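Local coordinates for protein CaaX farnesyltransferase alpha subunit Ram2 (Aspergillus fumigatus, PDB 4L9P) that forms the alpha subunit of a farnesyltransferase that, with its beta subunit, probably attaches a farnesyl group to proteins ending in a CaaX motif, at residues E308-A311 and D312-E316; V328-L331 and T332-K335. The protein carries 1 engineered substitution. All coordinates share one frame; numbering follows the deposited sequence.

Contact 1 (E308-A311 and D312-E316); sequences EWLA and DVYAE
From E308 to A311 each carbonyl accepts the amide N-H of the residue four further on, D312 to A315, in successive turns of alpha helix, and the hydrogen bond from V313 N to W309 O is 2.9 Å long. On the buried side of these turns the indole of W309 meets V313: CD1 lies 3.7 Å from V313 CG2, the side chains meeting at a slant. With CG1 anti to the backbone N (chi1 164°), V313 CG2 lies beside that N and packs 3.4 Å from W309 O. A beta-branched valine suits this place, being compact enough to fit beside the pyrrole part of a large ring. The indole N-H is not wasted, since W309 NE1 is hydrogen-bonded to L276 O, and the ring stacks with W279. In this alpha-helical subunit of the prenyltransferase alpha family, which has no strand, W309 of helix 304-317 faces helix 259-272 and A311 faces helix 323-338. Next round the helix, Y314 lies against L310; its CE2 comes 4.2 Å from L310 CB, while CD2 lies 3.1 Å from L310 O. A311, with a mere methyl, suits the side pressed against helix 323-338. D312 OD2 stands 5.0 Å from E308 OE2, a like-charge approach probably eased by salt bridges from D312 to R266 and R349.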
loop_
_atom_site.group_PDB
_atom_site.type_symbol
_atom_site.label_atom_id
_atom_site.label_comp_id
_atom_site.label_asym_id
_atom_site.label_seq_id
_atom_site.Cartn_x
_atom_site.Cartn_y
_atom_site.Cartn_z
ATOM N N GLU A 308 -5.682 5.509 26.029
ATOM C CA GLU A 308 -4.502 6.020 25.321
ATOM C C GLU A 308 -4.462 7.544 25.341
ATOM O O GLU A 308 -3.393 8.162 25.468
ATOM C CB GLU A 308 -4.568 5.548 23.895
ATOM C CG GLU A 308 -3.316 5.956 23.110
ATOM C CD GLU A 308 -3.473 5.517 21.678
ATOM O OE1 GLU A 308 -4.650 5.224 21.287
ATOM O OE2 GLU A 308 -2.466 5.463 20.936
ATOM N N TRP A 309 -5.640 8.161 25.256
ATOM C CA TRP A 309 -5.720 9.619 25.336
ATOM C C TRP A 309 -5.174 10.107 26.673
ATOM O O TRP A 309 -4.355 11.053 26.729
ATOM C CB TRP A 309 -7.178 10.052 25.191
ATOM C CG TRP A 309 -7.349 11.499 24.910
ATOM C CD1 TRP A 309 -7.185 12.535 25.779
ATOM C CD2 TRP A 309 -7.715 12.070 23.655
ATOM N NE1 TRP A 309 -7.446 13.731 25.132
ATOM C CE2 TRP A 309 -7.759 13.466 23.821
ATOM C CE3 TRP A 309 -8.015 11.518 22.388
ATOM C CZ2 TRP A 309 -8.098 14.328 22.774
ATOM C CZ3 TRP A 309 -8.360 12.372 21.342
ATOM C CH2 TRP A 309 -8.399 13.758 21.541
ATOM N N LEU A 310 -5.626 9.457 27.753
ATOM C CA LEU A 310 -5.124 9.814 29.095
ATOM C C LEU A 310 -3.607 9.593 29.226
ATOM O O LEU A 310 -2.925 10.402 29.855
ATOM C CB LEU A 310 -5.896 9.048 30.183
ATOM C CG LEU A 310 -7.343 9.533 30.268
ATOM C CD1 LEU A 310 -8.211 8.625 31.139
ATOM C CD2 LEU A 310 -7.486 11.026 30.659
ATOM N N ALA A 311 -3.070 8.523 28.641
ATOM C CA ALA A 311 -1.651 8.282 28.755
ATOM C C ALA A 311 -0.923 9.464 28.149
ATOM O O ALA A 311 0.076 9.920 28.682
ATOM C CB ALA A 311 -1.288 7.026 28.020
ATOM N N ASP A 312 -1.395 9.926 26.981
ATOM C CA ASP A 312 -0.734 11.059 26.332
ATOM C C ASP A 312 -0.886 12.369 27.099
ATOM O O ASP A 312 0.087 13.153 27.180
ATOM C CB ASP A 312 -1.219 11.241 24.887
ATOM C CG ASP A 312 -0.757 10.122 23.979
ATOM O OD1 ASP A 312 0.242 9.423 24.288
ATOM O OD2 ASP A 312 -1.375 9.945 22.918
ATOM N N VAL A 313 -2.092 12.634 27.634
ATOM C CA VAL A 313 -2.283 13.834 28.449
ATOM C C VAL A 313 -1.306 13.856 29.639
ATOM O O VAL A 313 -0.649 14.877 29.904
ATOM C CB VAL A 313 -3.739 13.930 28.957
ATOM C CG1 VAL A 313 -3.852 14.936 30.102
ATOM C CG2 VAL A 313 -4.683 14.300 27.786
ATOM N N TYR A 314 -1.187 12.737 30.345
ATOM C CA TYR A 314 -0.349 12.713 31.558
ATOM C C TYR A 314 1.134 12.734 31.188
ATOM O O TYR A 314 1.967 13.277 31.932
ATOM C CB TYR A 314 -0.673 11.473 32.384
ATOM C CG TYR A 314 -1.983 11.612 33.117
ATOM C CD1 TYR A 314 -2.170 12.638 34.058
ATOM C CD2 TYR A 314 -3.023 10.724 32.900
ATOM C CE1 TYR A 314 -3.397 12.770 34.736
ATOM C CE2 TYR A 314 -4.242 10.862 33.555
ATOM C CZ TYR A 314 -4.426 11.884 34.447
ATOM O OH TYR A 314 -5.634 11.990 35.086
ATOM N N ALA A 315 1.477 12.122 30.053
ATOM C CA ALA A 315 2.871 12.056 29.611
ATOM C C ALA A 315 3.389 13.402 29.078
ATOM O O ALA A 315 4.544 13.804 29.289
ATOM C CB ALA A 315 2.994 11.015 28.489
ATOM N N GLU A 316 2.549 14.095 28.341
ATOM C CA GLU A 316 3.110 15.024 27.350
ATOM C C GLU A 316 2.687 16.428 27.636
ATOM O O GLU A 316 3.314 17.388 27.171
ATOM C CB GLU A 316 2.691 14.632 25.911
ATOM C CG GLU A 316 2.997 13.149 25.511
ATOM C CD GLU A 316 4.505 12.814 25.486
ATOM O OE1 GLU A 316 5.287 13.691 25.056
ATOM O OE2 GLU A 316 4.914 11.696 25.888
#

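Contact 2 (V328-L331 and T332-K335); sequences VKML and TLLK
T332 folds its hydroxyl back onto the preceding turn and passes V328 at an oblique angle, with OG1 4.0 Å from V328 CG1. The chi1 of -61° holds OG1 beside the backbone N of T332, within 2.8 Å of V328 O, to which it donates a hydrogen bond. The amide of T332 binds the same oxygen at 2.9 Å. The two donors reach it from opposite faces of the carbonyl plane, the hydroxyl well above that plane, 38° out of it. Threonine suits this helix position because its hydroxyl can bond to the carbonyl one turn back, while its methyl stays apolar. M330 and L333 are arranged otherwise: they lie side by side and point the same way. Bends at chi2 and chi3 of M330 carry its terminal methyl round to L333, where CE rests 3.8 Å from CD1. The unbranched, flexible thioether of M330 can bend this way. L331 and L334 meet more loosely, CD2 to CD1 at 4.4 Å, and both turn their apolar ends to W346 of helix 343-362. K335 instead runs extended beyond CG to a salt bridge between NZ and E347 on that helix. This is the pattern of an amphipathic helix: L331 and L334 pack against helices 304-317 and 343-362, M330 against 304-317, while K329, exposed, lies on the outer surface.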
loop_
_atom_site.group_PDB
_atom_site.type_symbol
_atom_site.label_atom_id
_atom_site.label_comp_id
_atom_site.label_asym_id
_atom_site.label_seq_id
_atom_site.Cartn_x
_atom_site.Cartn_y
_atom_site.Cartn_z
ATOM N N VAL A 328 2.140 5.840 32.907
ATOM C CA VAL A 328 2.589 4.467 32.890
ATOM C C VAL A 328 1.484 3.498 33.311
ATOM O O VAL A 328 1.315 2.390 32.754
ATOM C CB VAL A 328 3.872 4.281 33.716
ATOM C CG1 VAL A 328 4.220 2.801 33.829
ATOM C CG2 VAL A 328 5.009 5.061 33.059
ATOM N N LYS A 329 0.686 3.895 34.311
ATOM C CA LYS A 329 -0.446 3.060 34.673
ATOM C C LYS A 329 -1.430 2.861 33.489
ATOM O O LYS A 329 -1.952 1.741 33.305
ATOM C CB LYS A 329 -1.200 3.724 35.831
ATOM C CG LYS A 329 -2.345 2.911 36.326
ATOM C CD LYS A 329 -3.147 3.711 37.387
ATOM C CE LYS A 329 -4.385 2.903 37.848
ATOM N NZ LYS A 329 -5.230 3.580 38.905
ATOM N N MET A 330 -1.770 3.948 32.774
ATOM C CA MET A 330 -2.691 3.826 31.634
ATOM C C MET A 330 -2.097 2.858 30.607
ATOM O O MET A 330 -2.818 2.001 30.088
ATOM C CB MET A 330 -2.935 5.198 31.015
ATOM C CG MET A 330 -3.670 6.167 31.894
ATOM S SD MET A 330 -5.325 5.576 32.386
ATOM C CE MET A 330 -4.970 4.899 34.064
ATOM N N LEU A 331 -0.781 2.985 30.339
ATOM C CA LEU A 331 -0.161 2.141 29.323
ATOM C C LEU A 331 -0.116 0.673 29.765
ATOM O O LEU A 331 -0.172 -0.255 28.956
ATOM C CB LEU A 331 1.215 2.692 28.993
ATOM C CG LEU A 331 1.168 4.026 28.207
ATOM C CD1 LEU A 331 2.516 4.719 28.343
ATOM C CD2 LEU A 331 0.930 3.790 26.671
ATOM N N THR A 332 0.026 0.469 31.086
ATOM C CA THR A 332 -0.041 -0.863 31.651
ATOM C C THR A 332 -1.441 -1.488 31.486
ATOM O O THR A 332 -1.555 -2.683 31.148
ATOM C CB THR A 332 0.397 -0.807 33.119
ATOM O OG1 THR A 332 1.752 -0.335 33.171
ATOM C CG2 THR A 332 0.343 -2.207 33.687
ATOM N N LEU A 333 -2.492 -0.695 31.693
ATOM C CA LEU A 333 -3.825 -1.214 31.405
ATOM C C LEU A 333 -3.958 -1.656 29.934
ATOM O O LEU A 333 -4.587 -2.666 29.655
ATOM C CB LEU A 333 -4.905 -0.184 31.723
ATOM C CG LEU A 333 -5.023 0.142 33.216
ATOM C CD1 LEU A 333 -6.001 1.291 33.453
ATOM C CD2 LEU A 333 -5.520 -1.080 33.938
ATOM N N LEU A 334 -3.410 -0.863 29.007
ATOM C CA LEU A 334 -3.468 -1.213 27.585
ATOM C C LEU A 334 -2.685 -2.500 27.329
ATOM O O LEU A 334 -3.192 -3.392 26.637
ATOM C CB LEU A 334 -2.916 -0.062 26.753
ATOM C CG LEU A 334 -3.888 1.126 26.674
ATOM C CD1 LEU A 334 -3.196 2.403 26.214
ATOM C CD2 LEU A 334 -5.096 0.834 25.686
ATOM N N LYS A 335 -1.470 -2.612 27.862
ATOM C CA LYS A 335 -0.657 -3.741 27.523
ATOM C C LYS A 335 -1.167 -5.033 28.154
ATOM O O LYS A 335 -0.992 -6.105 27.571
ATOM C CB LYS A 335 0.822 -3.441 27.830
ATOM C CG LYS A 335 1.258 -3.723 29.148
ATOM C CD LYS A 335 2.780 -3.396 29.313
ATOM C CE LYS A 335 3.272 -4.055 30.590
ATOM N NZ LYS A 335 4.625 -3.683 30.867
#

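Contacts 1 and 2 lie on consecutive helices, 304-317 and 323-338, with centres about 11 Å apart, and they pack directly against each other. The small methyl of A311 lets the second helix come close: A311 CB is 3.9 Å from M330 CB and equally 3.9 Å from L331 CG. Nearby, L310 CB lies 4.0 Å from M330 CG, and L334 CD1 reaches to 3.9 Å from E308 CA. Both are structural packing in the C-terminal helices, with centres about 29 and 33 Å from the centre of the chain. Of the two, contact 1 alone touches the beta subunit, where E308 packs on P343 of that chain.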